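Local coordinates for polysaccharide biosynthesis protein CapD (Bacillus thuringiensis HD-771, PDB 6BWC), which probably acts as an NADP-dependent short-chain dehydrogenase-type enzyme on UDP-N-acetylglucosamine in the biosynthesis of CMP-pseudaminic acid, a sugar used in flagellin glycosylation, at residues 26-31 and 57-62; 74-79 and 113-118; 79-84 and 216-221; 185-190 and 245-250. The protein carries 2 engineered substitutions. All blocks are in the same frame, centred on the assembly; numbering follows the deposited sequence.

Interaction 1 (26-31 and 57-62); sequences NVLQEK and RNIRYL
Leu28, near the end of helix 18-29, uses its two methyl branches to meet Ile59, the first residue of strand 59-63, and Asn58 just before it. The apolar part is Leu28 against Ile59. Leu28 CD1 and Ile59 CD1 lie 3.5 Å apart, and the side chains cross at about a right angle. Leu28 CD2 is also 4.0 Å from Ile59 CG1. The CA-CB bond of Ile59 does not point at the helix. CD1 is anti to CA (chi2 -175°), which extends the longer branch to the leucine. Phe52 touches both Leu28 and Ile59, and Val35 of strand 34-39 touches Leu28.

The second part is methyl against amide. Leu28 CD2 comes in obliquely from above the amide plane of Asn58, 3.5 Å from Asn58 ND2 and 3.6 Å from Asn58 OD1.

Lys31 NZ and Arg57 NH2, both on exposed residues, stay 5.1 Å apart. No hydrogen bond crosses between the segments. The contact therefore depends on shape and dispersion, and the Asn58 amide offers Leu28 a flat group to pack on while its NH2 is weakly bonded to Pro32 O.

Interaction 2 (74-79 and 113-118); sequences SAMENI and IKAAIA
Met76 and Ala116 bring their CA atoms within 6.8 Å, where the chain leaves helix 69-75 in a type II beta turn (Met76 to Ile79) beside helix 98-118. One side chain bridges the gap. In Met76, chi1 of -73° sets CG opposite the carbonyl carbon, and the chain beyond it is extended. The thioether therefore reaches straight to the neighbouring helix.

Met76 SD rests against the backbone between two alanines, 3.6 Å from Ala115 C and 3.4 Å from Ala116 N. It is 3.8 Å from Ala115 CB and also 3.8 Å from Ala116 CB. Met76 CE goes a little further along the same surface and lies 4.0 Å from Ala115 CB. The small alanine side chains let the sulfur come close to the helix backbone. No hydrogen bond crosses the contact, and all three residues are buried.

Leu11 and Ile13 of strand 9-13 also touch Met76, so it sits between the sheet and the helix. Glu77, whose CA-CB bond points away from helix 98-118, makes a salt bridge to Arg36 and a hydrogen bond to Ser159 of a second subunit. Each helix links two strands of the parallel part of the main sheet: helix 69-75 lies between strands 59-63 and 81-84, and helix 98-118 between strands 81-84 and 123-129. Packing of the turn after one crossover helix against the next crossover helix fits the NADP-binding Rossmann fold.

Interaction 3 (79-84 and 216-221); sequences IDYVFH and EAMKIA
Met218 of helix 207-220 fits between the rings of Tyr81 and Phe83, two residues apart on strand 81-84. This is the tight part of the contact. The side chain is bent at its second torsion (chi2 -27°), which turns SD toward Tyr81, and CE then swings over Phe83. Its CE methyl lies over the face of the Phe83 ring, 4.2 Å from the centroid and 5° off the ring normal, a CH-pi contact. Met218 CG lies over the same face near its rim, 3.3 Å from Phe83 CZ. Met218 SD is 3.7 Å from Tyr81 CD1. It approaches that ring obliquely, 66° off the normal, in a Met-aromatic contact. SD also stands above the Phe83 face, 5.0 Å from the ring centroid, a second Met-aromatic contact. Met218 CE also meets the strand backbone between the rings, 3.2 Å from Val82 O.

The strand is a central one of the Rossmann sheet, and the helix runs roughly antiparallel to it over one face; the axes of 81-84 and 216-220 come within 10.3 Å. Val82 points to the other face, where Ile13 touches it. Phe4 and Phe5 pack around the Tyr81 ring, and Val10 touches Phe83.

Beyond Met218 the two segments have no further close contact. The CA-CB bond of Lys219 points away from the strand, and the amine makes a salt bridge to Glu30. Ile220 is exposed and Glu216 partly so; neither meets the strand. At the helix end, Lys123 NZ hydrogen-bonds to the carbonyl oxygens of Met218 and Ala221.

Interaction 4 (185-190 and 245-250); sequences NQIKEN and EEVTKL
The first torsions of Ile187 and Val247 set which branches meet. In Ile187, CG1 lies beside the backbone N (chi1 -68°) and CG2 is anti to that N. In Val247, CG1 is anti to the backbone N (chi1 170°), while CG2 lies beside it. Both residues point across the gap, and their CA atoms are 7.2 Å apart.

The branches pair off. Ile187 CG2 touches Val247 CG1 at 3.6 Å. On the longer branch, Ile187 CD1 reaches Val247 CB at 3.9 Å and Val247 CG2 at 4.1 Å. The side chains cross obliquely, and each has more than one point of contact. Thr248 stands at the margin, its OG1 4.4 Å from Ile187 CG2. That hydroxyl is hydrogen-bonded to Ile244 O in its own helix.

The contact is apolar and buried, with no hydrogen bond between the helices. Ile193 of strand 192-195 touches Ile187, and Leu337 near the C-terminus touches Val247. Lys188 makes a cation-pi contact with Tyr251. Gln186 bonds to Glu50 of a fourth subunit.

Helix 179-190 leads into strand 192-195, and helix 236-251 precedes strand 259-262; the two strands pair in parallel. The Ile187 side chain is about 11 Å from the bound UDP-N-acetylglucosamine. This helix pair is consistent with the smaller substrate-binding region of extended short-chain dehydrogenases.

Overall arrangement
Interactions 1, 2 and 3 form a connected group in the Rossmann part of the chain. Their centres are 13 to 18 Å apart. Interactions 1 and 3 are joined by the salt bridge from Glu30 OE2 to Lys219 NZ (2.9 Å) and by Val27 against Phe83. Interactions 2 and 3 share Ile79, and Met76 CE packs on Val82 CG1 at 4.0 Å. Leu62 meets Ala75 between interactions 1 and 2. The side chains of Phe83, Met76 and Ile59 lie about 10, 11 and 13 Å from a bound NADP. Interaction 4 stands apart, its centre 36 to 46 Å from the others, in the region near UDP-N-acetylglucosamine.

Interaction 1 (26-31 and 57-62)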
loop_
_atom_site.group_PDB
_atom_site.type_symbol
_atom_site.label_atom_id
_atom_site.label_comp_id
_atom_site.label_asym_id
_atom_site.label_seq_id
_atom_site.Cartn_x
_atom_site.Cartn_y
_atom_site.Cartn_z
ATOM N N ASN C 26 7.415 14.376 34.266
ATOM C CA ASN C 26 6.319 14.662 35.193
ATOM C C ASN C 26 5.555 13.392 35.466
ATOM O O ASN C 26 5.276 13.095 36.616
ATOM C CB ASN C 26 5.400 15.794 34.698
ATOM C CG ASN C 26 6.001 17.204 34.937
ATOM O OD1 ASN C 26 5.398 18.033 35.616
ATOM N ND2 ASN C 26 7.183 17.474 34.366
ATOM N N VAL C 27 5.275 12.627 34.412
ATOM C CA VAL C 27 4.630 11.315 34.536
ATOM C C VAL C 27 5.500 10.351 35.330
ATOM O O VAL C 27 4.982 9.512 36.038
ATOM C CB VAL C 27 4.217 10.715 33.144
ATOM C CG1 VAL C 27 4.041 9.190 33.169
ATOM C CG2 VAL C 27 2.932 11.354 32.642
ATOM N N LEU C 28 6.814 10.482 35.213
ATOM C CA LEU C 28 7.744 9.593 35.930
ATOM C C LEU C 28 7.698 9.717 37.460
ATOM O O LEU C 28 7.959 8.738 38.153
ATOM C CB LEU C 28 9.199 9.755 35.417
ATOM C CG LEU C 28 9.621 8.943 34.171
ATOM C CD1 LEU C 28 11.014 9.321 33.689
ATOM C CD2 LEU C 28 9.568 7.440 34.412
ATOM N N GLN C 29 7.365 10.893 37.987
ATOM C CA GLN C 29 7.276 11.074 39.444
ATOM C C GLN C 29 6.014 10.481 40.085
ATOM O O GLN C 29 6.013 10.247 41.295
ATOM C CB GLN C 29 7.456 12.545 39.836
ATOM C CG GLN C 29 8.924 12.940 39.938
ATOM C CD GLN C 29 9.148 14.435 39.803
ATOM O OE1 GLN C 29 8.217 15.239 39.973
ATOM N NE2 GLN C 29 10.392 14.822 39.488
ATOM N N GLU C 30 4.959 10.227 39.308
ATOM C CA GLU C 30 3.838 9.408 39.806
ATOM C C GLU C 30 4.092 7.886 39.750
ATOM O O GLU C 30 3.251 7.081 40.169
ATOM C CB GLU C 30 2.556 9.753 39.071
ATOM C CG GLU C 30 1.982 11.094 39.482
ATOM C CD GLU C 30 0.872 11.545 38.569
ATOM O OE1 GLU C 30 0.119 10.682 38.077
ATOM O OE2 GLU C 30 0.754 12.760 38.347
ATOM N N LYS C 31 5.252 7.498 39.231
ATOM C CA LYS C 31 5.789 6.154 39.411
ATOM C C LYS C 31 4.931 5.090 38.695
ATOM O O LYS C 31 4.307 4.265 39.329
ATOM C CB LYS C 31 5.963 5.879 40.913
ATOM C CG LYS C 31 7.080 4.896 41.255
ATOM C CD LYS C 31 8.444 5.571 41.346
ATOM C CE LYS C 31 8.681 6.288 42.673
ATOM N NZ LYS C 31 9.899 7.177 42.668
ATOM N N ARG C 57 14.624 2.735 33.715
ATOM C CA ARG C 57 14.347 1.360 34.137
ATOM C C ARG C 57 12.869 1.072 33.993
ATOM O O ARG C 57 12.507 -0.036 33.634
ATOM C CB ARG C 57 14.828 1.069 35.570
ATOM C CG ARG C 57 14.418 2.114 36.596
ATOM C CD ARG C 57 14.993 1.841 37.983
ATOM N NE ARG C 57 14.122 2.411 39.020
ATOM C CZ ARG C 57 14.001 3.713 39.311
ATOM N NH1 ARG C 57 14.706 4.648 38.669
ATOM N NH2 ARG C 57 13.158 4.089 40.268
ATOM N N ASN C 58 12.029 2.067 34.295
ATOM C CA ASN C 58 10.622 2.082 33.866
ATOM C C ASN C 58 10.370 2.889 32.560
ATOM O O ASN C 58 9.241 3.293 32.290
ATOM C CB ASN C 58 9.698 2.522 35.037
ATOM C CG ASN C 58 10.036 3.915 35.606
ATOM O OD1 ASN C 58 11.167 4.424 35.482
ATOM N ND2 ASN C 58 9.043 4.531 36.248
ATOM N N ILE C 59 11.418 3.078 31.744
ATOM C CA ILE C 59 11.352 3.796 30.465
ATOM C C ILE C 59 11.774 2.872 29.344
ATOM O O ILE C 59 12.733 2.140 29.494
ATOM C CB ILE C 59 12.311 4.993 30.435
ATOM C CG1 ILE C 59 12.036 5.906 31.633
ATOM C CG2 ILE C 59 12.176 5.763 29.125
ATOM C CD1 ILE C 59 12.833 7.197 31.660
ATOM N N ARG C 60 11.075 2.913 28.219
ATOM C CA ARG C 60 11.471 2.159 27.023
ATOM C C ARG C 60 11.648 3.110 25.843
ATOM O O ARG C 60 10.975 4.121 25.771
ATOM C CB ARG C 60 10.427 1.096 26.692
ATOM C CG ARG C 60 10.212 0.004 27.754
ATOM C CD ARG C 60 11.401 -0.936 27.920
ATOM N NE ARG C 60 12.046 -0.695 29.205
ATOM C CZ ARG C 60 11.880 -1.414 30.318
ATOM N NH1 ARG C 60 11.118 -2.506 30.346
ATOM N NH2 ARG C 60 12.504 -1.042 31.432
ATOM N N TYR C 61 12.560 2.800 24.926
ATOM C CA TYR C 61 12.864 3.707 23.810
ATOM C C TYR C 61 12.552 3.083 22.424
ATOM O O TYR C 61 13.391 2.412 21.822
ATOM C CB TYR C 61 14.318 4.182 23.924
ATOM C CG TYR C 61 14.585 5.005 25.166
ATOM C CD1 TYR C 61 14.404 6.371 25.162
ATOM C CD2 TYR C 61 15.016 4.407 26.348
ATOM C CE1 TYR C 61 14.627 7.116 26.296
ATOM C CE2 TYR C 61 15.250 5.149 27.495
ATOM C CZ TYR C 61 15.053 6.506 27.463
ATOM O OH TYR C 61 15.270 7.271 28.583
ATOM N N LEU C 62 11.338 3.352 21.933
ATOM C CA LEU C 62 10.838 2.807 20.675
ATOM C C LEU C 62 11.013 3.762 19.522
ATOM O O LEU C 62 10.275 4.730 19.389
ATOM C CB LEU C 62 9.352 2.448 20.774
ATOM C CG LEU C 62 8.956 1.053 21.270
ATOM C CD1 LEU C 62 9.841 0.574 22.411
ATOM C CD2 LEU C 62 7.500 1.090 21.717
#

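Interaction 2 (74-79 and 113-118)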
loop_
_atom_site.group_PDB
_atom_site.type_symbol
_atom_site.label_atom_id
_atom_site.label_comp_id
_atom_site.label_asym_id
_atom_site.label_seq_id
_atom_site.Cartn_x
_atom_site.Cartn_y
_atom_site.Cartn_z
ATOM N N SER C 74 2.030 -1.569 17.597
ATOM C CA SER C 74 2.789 -2.378 18.558
ATOM C C SER C 74 3.388 -1.586 19.689
ATOM O O SER C 74 3.683 -2.158 20.725
ATOM C CB SER C 74 3.912 -3.144 17.863
ATOM O OG SER C 74 4.710 -2.274 17.071
ATOM N N ALA C 75 3.620 -0.294 19.482
ATOM C CA ALA C 75 3.999 0.609 20.560
ATOM C C ALA C 75 2.877 0.783 21.538
ATOM O O ALA C 75 3.141 0.965 22.703
ATOM C CB ALA C 75 4.381 1.963 20.009
ATOM N N MET C 76 1.635 0.766 21.061
ATOM C CA MET C 76 0.447 0.860 21.943
ATOM C C MET C 76 0.011 -0.423 22.691
ATOM O O MET C 76 -0.939 -0.390 23.483
ATOM C CB MET C 76 -0.765 1.397 21.161
ATOM C CG MET C 76 -0.674 2.870 20.839
ATOM S SD MET C 76 -2.229 3.469 20.194
ATOM C CE MET C 76 -1.630 4.978 19.439
ATOM N N GLU C 77 0.670 -1.537 22.430
ATOM C CA GLU C 77 0.242 -2.807 22.989
ATOM C C GLU C 77 0.099 -2.719 24.510
ATOM O O GLU C 77 1.016 -2.277 25.217
ATOM C CB GLU C 77 1.188 -3.929 22.559
ATOM C CG GLU C 77 1.133 -5.203 23.386
ATOM C CD GLU C 77 2.107 -5.211 24.568
ATOM O OE1 GLU C 77 1.747 -5.822 25.596
ATOM O OE2 GLU C 77 3.230 -4.648 24.485
ATOM N N ASN C 78 -1.096 -3.099 24.973
ATOM C CA ASN C 78 -1.441 -3.160 26.392
ATOM C C ASN C 78 -1.150 -1.849 27.167
ATOM O O ASN C 78 -0.968 -1.858 28.386
ATOM C CB ASN C 78 -0.789 -4.423 27.009
ATOM C CG ASN C 78 -0.919 -4.511 28.527
ATOM O OD1 ASN C 78 -2.013 -4.592 29.068
ATOM N ND2 ASN C 78 0.207 -4.487 29.211
ATOM N N ILE C 79 -1.189 -0.725 26.448
ATOM C CA ILE C 79 -0.950 0.597 27.032
ATOM C C ILE C 79 -2.247 1.277 27.428
ATOM O O ILE C 79 -3.292 1.057 26.817
ATOM C CB ILE C 79 -0.026 1.469 26.139
ATOM C CG1 ILE C 79 1.337 1.496 26.818
ATOM C CG2 ILE C 79 -0.513 2.903 25.956
ATOM C CD1 ILE C 79 2.459 1.875 25.912
ATOM N N ILE C 113 -5.423 7.211 16.269
ATOM C CA ILE C 113 -6.829 6.990 16.611
ATOM C C ILE C 113 -7.257 5.531 16.381
ATOM O O ILE C 113 -7.825 4.872 17.272
ATOM C CB ILE C 113 -7.729 7.983 15.821
ATOM C CG1 ILE C 113 -7.519 9.401 16.390
ATOM C CG2 ILE C 113 -9.211 7.593 15.905
ATOM C CD1 ILE C 113 -7.993 10.548 15.523
ATOM N N LYS C 114 -6.962 5.051 15.175
ATOM C CA LYS C 114 -7.233 3.689 14.743
ATOM C C LYS C 114 -6.512 2.645 15.621
ATOM O O LYS C 114 -7.102 1.653 16.037
ATOM C CB LYS C 114 -6.764 3.583 13.297
ATOM C CG LYS C 114 -7.166 2.329 12.552
ATOM C CD LYS C 114 -6.464 2.242 11.179
ATOM C CE LYS C 114 -6.259 0.772 10.718
ATOM N NZ LYS C 114 -4.980 0.551 9.959
ATOM N N ALA C 115 -5.234 2.892 15.894
ATOM C CA ALA C 115 -4.406 2.012 16.713
ATOM C C ALA C 115 -4.831 1.970 18.184
ATOM O O ALA C 115 -4.712 0.919 18.853
ATOM C CB ALA C 115 -2.953 2.449 16.637
ATOM N N ALA C 116 -5.266 3.131 18.689
ATOM C CA ALA C 116 -5.677 3.292 20.074
ATOM C C ALA C 116 -6.996 2.573 20.352
ATOM O O ALA C 116 -7.151 1.925 21.408
ATOM C CB ALA C 116 -5.786 4.768 20.395
ATOM N N ILE C 117 -7.930 2.670 19.399
ATOM C CA ILE C 117 -9.171 1.881 19.453
ATOM C C ILE C 117 -8.860 0.396 19.402
ATOM O O ILE C 117 -9.394 -0.353 20.199
ATOM C CB ILE C 117 -10.149 2.256 18.319
ATOM C CG1 ILE C 117 -10.704 3.663 18.573
ATOM C CG2 ILE C 117 -11.292 1.243 18.204
ATOM C CD1 ILE C 117 -11.247 4.337 17.343
ATOM N N ALA C 118 -7.984 -0.011 18.484
ATOM C CA ALA C 118 -7.658 -1.433 18.283
ATOM C C ALA C 118 -7.007 -2.085 19.509
ATOM O O ALA C 118 -7.301 -3.236 19.795
ATOM C CB ALA C 118 -6.783 -1.627 17.044
#

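Interaction 3 (79-84 and 216-221)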
loop_
_atom_site.group_PDB
_atom_site.type_symbol
_atom_site.label_atom_id
_atom_site.label_comp_id
_atom_site.label_asym_id
_atom_site.label_seq_id
_atom_site.Cartn_x
_atom_site.Cartn_y
_atom_site.Cartn_z
ATOM N N ILE C 79 -1.189 -0.725 26.448
ATOM C CA ILE C 79 -0.950 0.597 27.032
ATOM C C ILE C 79 -2.247 1.277 27.428
ATOM O O ILE C 79 -3.292 1.057 26.817
ATOM C CB ILE C 79 -0.026 1.469 26.139
ATOM C CG1 ILE C 79 1.337 1.496 26.818
ATOM C CG2 ILE C 79 -0.513 2.903 25.956
ATOM C CD1 ILE C 79 2.459 1.875 25.912
ATOM N N ASP C 80 -2.160 2.074 28.485
ATOM C CA ASP C 80 -3.306 2.682 29.097
ATOM C C ASP C 80 -3.487 4.135 28.679
ATOM O O ASP C 80 -4.620 4.547 28.444
ATOM C CB ASP C 80 -3.205 2.558 30.612
ATOM C CG ASP C 80 -3.326 1.111 31.085
ATOM O OD1 ASP C 80 -4.178 0.349 30.555
ATOM O OD2 ASP C 80 -2.568 0.733 32.009
ATOM N N TYR C 81 -2.407 4.911 28.558
ATOM C CA TYR C 81 -2.524 6.370 28.301
ATOM C C TYR C 81 -1.560 6.845 27.216
ATOM O O TYR C 81 -0.348 6.764 27.376
ATOM C CB TYR C 81 -2.304 7.162 29.606
ATOM C CG TYR C 81 -3.274 6.802 30.719
ATOM C CD1 TYR C 81 -4.569 7.256 30.703
ATOM C CD2 TYR C 81 -2.880 5.991 31.778
ATOM C CE1 TYR C 81 -5.465 6.910 31.704
ATOM C CE2 TYR C 81 -3.760 5.640 32.782
ATOM C CZ TYR C 81 -5.055 6.095 32.740
ATOM O OH TYR C 81 -5.928 5.737 33.734
ATOM N N VAL C 82 -2.121 7.345 26.121
ATOM C CA VAL C 82 -1.371 7.814 24.940
ATOM C C VAL C 82 -1.311 9.366 24.904
ATOM O O VAL C 82 -2.332 10.032 24.873
ATOM C CB VAL C 82 -2.019 7.262 23.627
ATOM C CG1 VAL C 82 -1.288 7.732 22.384
ATOM C CG2 VAL C 82 -2.033 5.744 23.623
ATOM N N PHE C 83 -0.108 9.925 24.907
ATOM C CA PHE C 83 0.081 11.342 24.603
ATOM C C PHE C 83 0.608 11.516 23.162
ATOM O O PHE C 83 1.794 11.231 22.902
ATOM C CB PHE C 83 1.088 11.993 25.573
ATOM C CG PHE C 83 0.657 12.024 27.008
ATOM C CD1 PHE C 83 -0.061 13.102 27.507
ATOM C CD2 PHE C 83 1.046 11.005 27.895
ATOM C CE1 PHE C 83 -0.419 13.159 28.853
ATOM C CE2 PHE C 83 0.687 11.058 29.242
ATOM C CZ PHE C 83 -0.049 12.138 29.717
ATOM N N HIS C 84 -0.257 12.010 22.262
ATOM C CA HIS C 84 0.102 12.271 20.850
ATOM C C HIS C 84 0.668 13.709 20.666
ATOM O O HIS C 84 -0.033 14.671 20.363
ATOM C CB HIS C 84 -1.089 11.918 19.930
ATOM C CG HIS C 84 -0.936 12.323 18.485
ATOM N ND1 HIS C 84 0.281 12.420 17.841
ATOM C CD2 HIS C 84 -1.874 12.622 17.553
ATOM C CE1 HIS C 84 0.088 12.793 16.589
ATOM N NE2 HIS C 84 -1.211 12.914 16.387
ATOM N N GLU C 216 -3.259 17.351 33.035
ATOM C CA GLU C 216 -4.639 17.560 33.608
ATOM C C GLU C 216 -5.737 17.012 32.715
ATOM O O GLU C 216 -6.600 16.257 33.165
ATOM C CB GLU C 216 -4.971 19.034 33.881
ATOM C CG GLU C 216 -5.092 19.358 35.357
ATOM C CD GLU C 216 -6.473 19.060 35.933
ATOM O OE1 GLU C 216 -7.459 19.597 35.395
ATOM O OE2 GLU C 216 -6.577 18.329 36.948
ATOM N N ALA C 217 -5.685 17.402 31.447
ATOM C CA ALA C 217 -6.640 16.921 30.459
ATOM C C ALA C 217 -6.581 15.403 30.311
ATOM O O ALA C 217 -7.582 14.791 29.996
ATOM C CB ALA C 217 -6.411 17.604 29.119
ATOM N N MET C 218 -5.406 14.807 30.526
ATOM C CA MET C 218 -5.279 13.336 30.583
ATOM C C MET C 218 -6.153 12.741 31.700
ATOM O O MET C 218 -6.864 11.767 31.484
ATOM C CB MET C 218 -3.824 12.924 30.831
ATOM C CG MET C 218 -3.303 11.817 29.941
ATOM S SD MET C 218 -4.442 10.611 29.244
ATOM C CE MET C 218 -3.439 10.213 27.827
ATOM N N LYS C 219 -6.081 13.366 32.879
ATOM C CA LYS C 219 -6.754 12.907 34.091
ATOM C C LYS C 219 -8.241 13.217 34.128
ATOM O O LYS C 219 -9.025 12.393 34.576
ATOM C CB LYS C 219 -6.103 13.557 35.319
ATOM C CG LYS C 219 -4.674 13.116 35.625
ATOM C CD LYS C 219 -3.782 14.299 36.002
ATOM C CE LYS C 219 -3.088 14.145 37.348
ATOM N NZ LYS C 219 -1.894 13.253 37.321
ATOM N N ILE C 220 -8.616 14.411 33.682
ATOM C CA ILE C 220 -9.972 14.977 33.901
ATOM C C ILE C 220 -10.988 14.649 32.800
ATOM O O ILE C 220 -12.215 14.574 33.063
ATOM C CB ILE C 220 -9.899 16.536 34.029
ATOM C CG1 ILE C 220 -9.146 16.949 35.301
ATOM C CG2 ILE C 220 -11.281 17.207 34.006
ATOM C CD1 ILE C 220 -9.726 16.443 36.613
ATOM N N ALA C 221 -10.479 14.474 31.577
ATOM C CA ALA C 221 -11.299 14.591 30.382
ATOM C C ALA C 221 -12.284 13.455 30.258
ATOM O O ALA C 221 -11.912 12.284 30.365
ATOM C CB ALA C 221 -10.449 14.688 29.126
#

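Interaction 4 (185-190 and 245-250)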
loop_
_atom_site.group_PDB
_atom_site.type_symbol
_atom_site.label_atom_id
_atom_site.label_comp_id
_atom_site.label_asym_id
_atom_site.label_seq_id
_atom_site.Cartn_x
_atom_site.Cartn_y
_atom_site.Cartn_z
ATOM N N ASN C 185 20.884 33.242 19.993
ATOM C CA ASN C 185 21.978 32.624 19.230
ATOM C C ASN C 185 22.427 33.470 18.067
ATOM O O ASN C 185 23.625 33.551 17.761
ATOM C CB ASN C 185 21.560 31.248 18.688
ATOM C CG ASN C 185 22.637 30.212 18.854
ATOM O OD1 ASN C 185 23.154 30.005 19.963
ATOM N ND2 ASN C 185 22.986 29.546 17.767
ATOM N N GLN C 186 21.450 34.060 17.394
ATOM C CA GLN C 186 21.714 35.089 16.406
ATOM C C GLN C 186 22.547 36.210 17.033
ATOM O O GLN C 186 23.496 36.669 16.425
ATOM C CB GLN C 186 20.393 35.657 15.841
ATOM C CG GLN C 186 19.629 34.716 14.911
ATOM C CD GLN C 186 18.454 35.377 14.192
ATOM O OE1 GLN C 186 17.812 36.285 14.720
ATOM N NE2 GLN C 186 18.161 34.906 12.979
ATOM N N ILE C 187 22.196 36.635 18.247
ATOM C CA ILE C 187 22.898 37.747 18.901
ATOM C C ILE C 187 24.331 37.347 19.198
ATOM O O ILE C 187 25.242 38.107 18.893
ATOM C CB ILE C 187 22.204 38.227 20.205
ATOM C CG1 ILE C 187 20.844 38.906 19.896
ATOM C CG2 ILE C 187 23.110 39.210 20.956
ATOM C CD1 ILE C 187 19.818 38.872 21.021
ATOM N N LYS C 188 24.500 36.174 19.810
ATOM C CA LYS C 188 25.812 35.559 20.051
ATOM C C LYS C 188 26.706 35.523 18.821
ATOM O O LYS C 188 27.834 36.001 18.855
ATOM C CB LYS C 188 25.649 34.096 20.483
ATOM C CG LYS C 188 25.391 33.854 21.953
ATOM C CD LYS C 188 25.762 32.420 22.331
ATOM C CE LYS C 188 25.721 32.245 23.831
ATOM N NZ LYS C 188 26.385 31.035 24.364
ATOM N N GLU C 189 26.179 34.941 17.741
ATOM C CA GLU C 189 27.004 34.405 16.647
ATOM C C GLU C 189 27.149 35.324 15.415
ATOM O O GLU C 189 28.174 35.283 14.731
ATOM C CB GLU C 189 26.462 33.029 16.226
ATOM C CG GLU C 189 27.557 31.993 15.975
ATOM C CD GLU C 189 28.312 31.552 17.234
ATOM O OE1 GLU C 189 29.361 30.883 17.087
ATOM O OE2 GLU C 189 27.869 31.862 18.368
ATOM N N ASN C 190 26.125 36.119 15.118
ATOM C CA ASN C 190 26.194 37.113 14.050
ATOM C C ASN C 190 25.933 38.560 14.511
ATOM O O ASN C 190 26.051 39.476 13.709
ATOM C CB ASN C 190 25.235 36.711 12.913
ATOM C CG ASN C 190 25.449 35.267 12.441
ATOM O OD1 ASN C 190 26.447 34.954 11.808
ATOM N ND2 ASN C 190 24.508 34.388 12.759
ATOM N N GLU C 245 18.754 43.238 24.939
ATOM C CA GLU C 245 19.238 43.722 26.233
ATOM C C GLU C 245 19.907 42.615 27.037
ATOM O O GLU C 245 21.102 42.705 27.323
ATOM C CB GLU C 245 18.093 44.351 27.041
ATOM C CG GLU C 245 17.763 45.771 26.594
ATOM C CD GLU C 245 16.268 46.066 26.485
ATOM O OE1 GLU C 245 15.488 45.663 27.376
ATOM O OE2 GLU C 245 15.875 46.735 25.497
ATOM N N GLU C 246 19.144 41.565 27.342
ATOM C CA GLU C 246 19.566 40.526 28.296
ATOM C C GLU C 246 20.600 39.531 27.785
ATOM O O GLU C 246 21.327 38.939 28.582
ATOM C CB GLU C 246 18.365 39.735 28.849
ATOM C CG GLU C 246 18.112 39.949 30.332
ATOM C CD GLU C 246 17.266 41.159 30.609
ATOM O OE1 GLU C 246 16.079 41.157 30.198
ATOM O OE2 GLU C 246 17.781 42.102 31.243
ATOM N N VAL C 247 20.647 39.312 26.480
ATOM C CA VAL C 247 21.639 38.396 25.916
ATOM C C VAL C 247 22.970 39.111 25.855
ATOM O O VAL C 247 24.018 38.491 25.989
ATOM C CB VAL C 247 21.217 37.887 24.529
ATOM C CG1 VAL C 247 22.348 37.138 23.842
ATOM C CG2 VAL C 247 19.996 36.985 24.654
ATOM N N THR C 248 22.911 40.418 25.639
ATOM C CA THR C 248 24.077 41.276 25.719
ATOM C C THR C 248 24.569 41.378 27.161
ATOM O O THR C 248 25.776 41.292 27.409
ATOM C CB THR C 248 23.755 42.674 25.146
ATOM O OG1 THR C 248 23.396 42.533 23.762
ATOM C CG2 THR C 248 24.946 43.653 25.271
ATOM N N LYS C 249 23.658 41.565 28.111
ATOM C CA LYS C 249 24.083 41.716 29.496
ATOM C C LYS C 249 24.919 40.493 29.898
ATOM O O LYS C 249 26.049 40.656 30.343
ATOM C CB LYS C 249 22.912 41.964 30.457
ATOM C CG LYS C 249 23.344 42.740 31.699
ATOM C CD LYS C 249 22.462 42.488 32.926
ATOM C CE LYS C 249 23.069 43.076 34.203
ATOM N NZ LYS C 249 24.401 42.512 34.590
ATOM N N LEU C 250 24.398 39.285 29.654
ATOM C CA LEU C 250 25.125 38.027 29.948
ATOM C C LEU C 250 26.490 37.912 29.258
ATOM O O LEU C 250 27.519 37.976 29.917
ATOM C CB LEU C 250 24.293 36.775 29.596
ATOM C CG LEU C 250 23.346 36.144 30.620
ATOM C CD1 LEU C 250 22.882 34.796 30.064
ATOM C CD2 LEU C 250 24.008 35.983 31.984
#